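Local coordinates for serine-rich Repeat Adhesion Glycoprotein (Srr1) (Streptococcus agalactiae, PDB 4MBO) that binds fibrinogen as a surface adhesin, probably helping the bacterium attach to host tissue, at residues 136-141 and 151-156. Sequence-based numbering, arbitrary orientation. Where two conformers were deposited one is given.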
ATOM      1  N   SER A 136      -5.847 -13.837  10.249  1.00 22.13           N
ATOM      2  CA  SER A 136      -7.040 -14.676  10.485  1.00 23.61           C
ATOM      3  C   SER A 136      -7.961 -14.027  11.508  1.00 22.76           C
ATOM      4  O   SER A 136      -9.182 -14.240  11.493  1.00 24.18           O
ATOM      5  CB  SER A 136      -6.643 -16.057  11.005  1.00 25.36           C
ATOM      6  OG  SER A 136      -5.915 -15.901  12.222  1.00 28.78           O
ATOM      7  N   ASP A 137      -7.383 -13.242  12.398  1.00 21.15           N
ATOM      8  CA  ASP A 137      -8.176 -12.646  13.490  1.00 22.24           C
ATOM      9  C   ASP A 137      -8.295 -11.122  13.327  1.00 20.25           C
ATOM     10  O   ASP A 137      -7.539 -10.504  12.599  1.00 18.58           O
ATOM     11  CB  ASP A 137      -7.545 -12.993  14.845  1.00 27.00           C
ATOM     12  CG  ASP A 137      -7.216 -14.538  15.033  1.00 33.07           C
ATOM     13  OD1 ASP A 137      -7.798 -15.479  14.398  1.00 33.40           O
ATOM     14  OD2 ASP A 137      -6.337 -14.805  15.902  1.00 45.93           O
ATOM     15  N   LYS A 138      -9.238 -10.526  14.046  1.00 20.30           N
ATOM     16  CA  LYS A 138      -9.445  -9.090  13.965  1.00 20.15           C
ATOM     17  C   LYS A 138      -8.331  -8.287  14.621  1.00 19.60           C
ATOM     18  O   LYS A 138      -7.831  -8.651  15.689  1.00 20.46           O
ATOM     19  CB  LYS A 138     -10.777  -8.687  14.601  1.00 22.26           C
ATOM     20  CG  LYS A 138     -12.006  -9.173  13.843  1.00 24.45           C
ATOM     21  CD  LYS A 138     -13.313  -8.646  14.433  1.00 30.29           C
ATOM     22  CE  LYS A 138     -13.512  -9.162  15.852  1.00 34.26           C
ATOM     23  NZ  LYS A 138     -14.852  -8.895  16.510  1.00 38.70           N
ATOM     24  N   GLN A 139      -7.971  -7.192  13.962  1.00 17.71           N
ATOM     25  CA  GLN A 139      -6.968  -6.248  14.437  1.00 17.51           C
ATOM     26  C   GLN A 139      -7.717  -5.074  15.040  1.00 16.89           C
ATOM     27  O   GLN A 139      -8.837  -4.805  14.649  1.00 17.26           O
ATOM     28  CB  GLN A 139      -6.121  -5.756  13.260  1.00 17.34           C
ATOM     29  CG  GLN A 139      -5.519  -6.877  12.418  1.00 19.06           C
ATOM     30  CD  GLN A 139      -4.589  -7.739  13.237  1.00 19.90           C
ATOM     31  OE1 GLN A 139      -3.493  -7.302  13.608  1.00 21.33           O
ATOM     32  NE2 GLN A 139      -4.973  -8.989  13.459  1.00 21.34           N
ATOM     33  N   CYS A 140      -7.084  -4.371  15.958  0.80 15.31           N
ATOM     34  CA  CYS A 140      -7.693  -3.238  16.666  0.80 16.01           C
ATOM     35  C   CYS A 140      -7.150  -1.897  16.112  0.80 14.63           C
ATOM     36  O   CYS A 140      -5.932  -1.681  16.059  0.80 14.77           O
ATOM     37  CB  CYS A 140      -7.366  -3.402  18.159  0.80 17.10           C
ATOM     38  SG  CYS A 140      -7.468  -1.896  19.136  0.80 19.88           S
ATOM     39  N   PHE A 141      -8.053  -1.029  15.676  1.00 13.76           N
ATOM     40  CA  PHE A 141      -7.722   0.290  15.104  1.00 13.87           C
ATOM     41  C   PHE A 141      -8.359   1.355  15.959  1.00 13.68           C
ATOM     42  O   PHE A 141      -9.512   1.253  16.276  1.00 14.81           O
ATOM     43  CB  PHE A 141      -8.187   0.408  13.665  1.00 14.30           C
ATOM     44  CG  PHE A 141      -7.665  -0.683  12.785  1.00 14.06           C
ATOM     45  CD1 PHE A 141      -6.377  -0.623  12.276  1.00 14.08           C
ATOM     46  CD2 PHE A 141      -8.454  -1.780  12.475  1.00 15.02           C
ATOM     47  CE1 PHE A 141      -5.876  -1.621  11.507  1.00 13.90           C
ATOM     48  CE2 PHE A 141      -7.947  -2.800  11.682  1.00 15.78           C
ATOM     49  CZ  PHE A 141      -6.666  -2.706  11.189  1.00 15.17           C
ATOM     50  N   SER A 151     -12.745   3.331  18.290  1.00 15.08           N
ATOM     51  CA  SER A 151     -12.121   2.058  17.948  1.00 15.65           C
ATOM     52  C   SER A 151     -12.996   1.251  17.032  1.00 14.97           C
ATOM     53  O   SER A 151     -14.247   1.398  17.002  1.00 15.73           O
ATOM     54  CB  SER A 151     -11.809   1.223  19.199  1.00 16.48           C
ATOM     55  OG  SER A 151     -12.997   0.660  19.789  1.00 18.70           O
ATOM     56  N   ILE A 152     -12.342   0.417  16.249  1.00 14.66           N
ATOM     57  CA  ILE A 152     -13.033  -0.545  15.394  1.00 15.36           C
ATOM     58  C   ILE A 152     -12.099  -1.723  15.188  1.00 15.40           C
ATOM     59  O   ILE A 152     -10.871  -1.558  15.215  1.00 15.19           O
ATOM     60  CB  ILE A 152     -13.497   0.086  14.064  1.00 16.35           C
ATOM     61  CG1 ILE A 152     -14.568  -0.791  13.389  1.00 18.71           C
ATOM     62  CG2 ILE A 152     -12.313   0.347  13.145  1.00 17.25           C
ATOM     63  CD1 ILE A 152     -15.214  -0.102  12.213  1.00 20.67           C
ATOM     64  N   GLU A 153     -12.669  -2.919  15.019  1.00 16.59           N
ATOM     65  CA  GLU A 153     -11.879  -4.119  14.779  1.00 17.45           C
ATOM     66  C   GLU A 153     -12.184  -4.709  13.407  1.00 17.05           C
ATOM     67  O   GLU A 153     -13.353  -4.796  13.008  1.00 17.84           O
ATOM     68  CB  GLU A 153     -12.165  -5.197  15.840  1.00 20.50           C
ATOM     69  CG  GLU A 153     -11.655  -4.870  17.215  1.00 22.81           C
ATOM     70  CD  GLU A 153     -11.887  -6.045  18.162  1.00 27.11           C
ATOM     71  OE1 GLU A 153     -10.891  -6.588  18.600  1.00 32.94           O
ATOM     72  OE2 GLU A 153     -13.048  -6.445  18.382  1.00 32.10           O
ATOM     73  N   GLU A 154     -11.141  -5.132  12.705  1.00 16.88           N
ATOM     74  CA  GLU A 154     -11.277  -5.729  11.379  1.00 16.57           C
ATOM     75  C   GLU A 154     -10.151  -6.679  11.088  1.00 15.62           C
ATOM     76  O   GLU A 154      -9.006  -6.393  11.470  1.00 15.56           O
ATOM     77  CB  GLU A 154     -11.158  -4.669  10.249  1.00 17.29           C
ATOM     78  CG  GLU A 154     -11.989  -3.416  10.373  1.00 19.48           C
ATOM     79  CD  GLU A 154     -13.435  -3.604  10.069  1.00 22.24           C
ATOM     80  OE1 GLU A 154     -13.827  -4.664   9.532  1.00 22.44           O
ATOM     81  OE2 GLU A 154     -14.236  -2.696  10.429  1.00 23.10           O
ATOM     82  N   ARG A 155     -10.444  -7.786  10.410  1.00 16.22           N
ATOM     83  CA  ARG A 155      -9.375  -8.583   9.847  1.00 17.22           C
ATOM     84  C   ARG A 155      -8.830  -7.797   8.643  1.00 16.99           C
ATOM     85  O   ARG A 155      -9.518  -6.945   8.071  1.00 17.17           O
ATOM     86  CB  ARG A 155      -9.910  -9.932   9.338  1.00 20.88           C
ATOM     87  CG  ARG A 155     -10.498 -10.780  10.409  1.00 24.02           C
ATOM     88  CD  ARG A 155     -11.023 -12.102   9.829  1.00 29.02           C
ATOM     89  NE  ARG A 155     -11.907 -12.676  10.816  1.00 36.00           N
ATOM     90  CZ  ARG A 155     -13.164 -12.269  10.993  1.00 39.82           C
ATOM     91  NH1 ARG A 155     -13.906 -12.826  11.936  1.00 46.11           N
ATOM     92  NH2 ARG A 155     -13.674 -11.290  10.237  1.00 39.71           N
ATOM     93  N   VAL A 156      -7.615  -8.117   8.244  1.00 16.62           N
ATOM     94  CA  VAL A 156      -6.990  -7.501   7.075  1.00 16.37           C
ATOM     95  C   VAL A 156      -6.674  -8.629   6.105  1.00 17.29           C
ATOM     96  O   VAL A 156      -6.035  -9.588   6.472  1.00 17.52           O
ATOM     97  CB  VAL A 156      -5.746  -6.713   7.467  1.00 16.67           C
ATOM     98  CG1 VAL A 156      -5.039  -6.188   6.230  1.00 17.34           C
ATOM     99  CG2 VAL A 156      -6.154  -5.576   8.399  1.00 18.12           C
TER
HETATM  100  O   HOH W   1     -15.742  -6.040  16.787  0.50 37.59           O
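Phe141 and Ile152 face each other as an antiparallel hydrogen-bonded pair. Phe141 N reaches Ile152 O at 2.9 Å, and Ile152 N returns a bond to Phe141 O. Both run nearly along the C=O axis. Gln139 and Glu154 form the other such pair. Gln139 N gives Glu154 O a straight bond of 2.8 Å, with the donor above the carbonyl plane. Between these pairs lies the non-hydrogen-bonded pair of Cys140 and Glu153, where Glu153 CA also makes a CA-H...O contact with Gln139 O.

Phe141 shares one face with Gln139, Ile152 and Glu154. Its CG lies anti to the carbonyl carbon (chi1 -55°), and the ring runs back along the partner strand. The ring edge meets Ile152 O and Glu154 O. CE2 touches Glu154 CB, and CZ meets Val156 CG2 at 4.0 Å. Leu43 and Pro126, from strands 43-51 and 116-126, also pack against the Phe141 side chain.

The two segments belong to the beta hairpin 139-145/148-157, in the mixed sheet of the N-terminal half, consistent with the bacterial Ig domain assigned to this part of the chain. Strand 34-36 runs parallel to 148-157 on its other edge.

Glu153 lies on the same face as Cys140, and the Lys138 side chain crosses it at about a right angle. A bend at chi3 (-63°) carries NZ to 3.6 Å from Glu153 OE2, a long salt bridge. One water joins the same two atoms. Lys138 CG also lies over a face of the Arg155 guanidinium. Arg155 NE meets Ser136 O in the guanidinium plane at 3.2 Å, a weak bond.

Gln139 NE2 donates to Asp137 O at 3.1 Å, the oxygen lying in its amide plane. Thr135 OG1 bonds both that carbonyl and Val156 N, tying the approach to the first strand to Val156, near the end of the second.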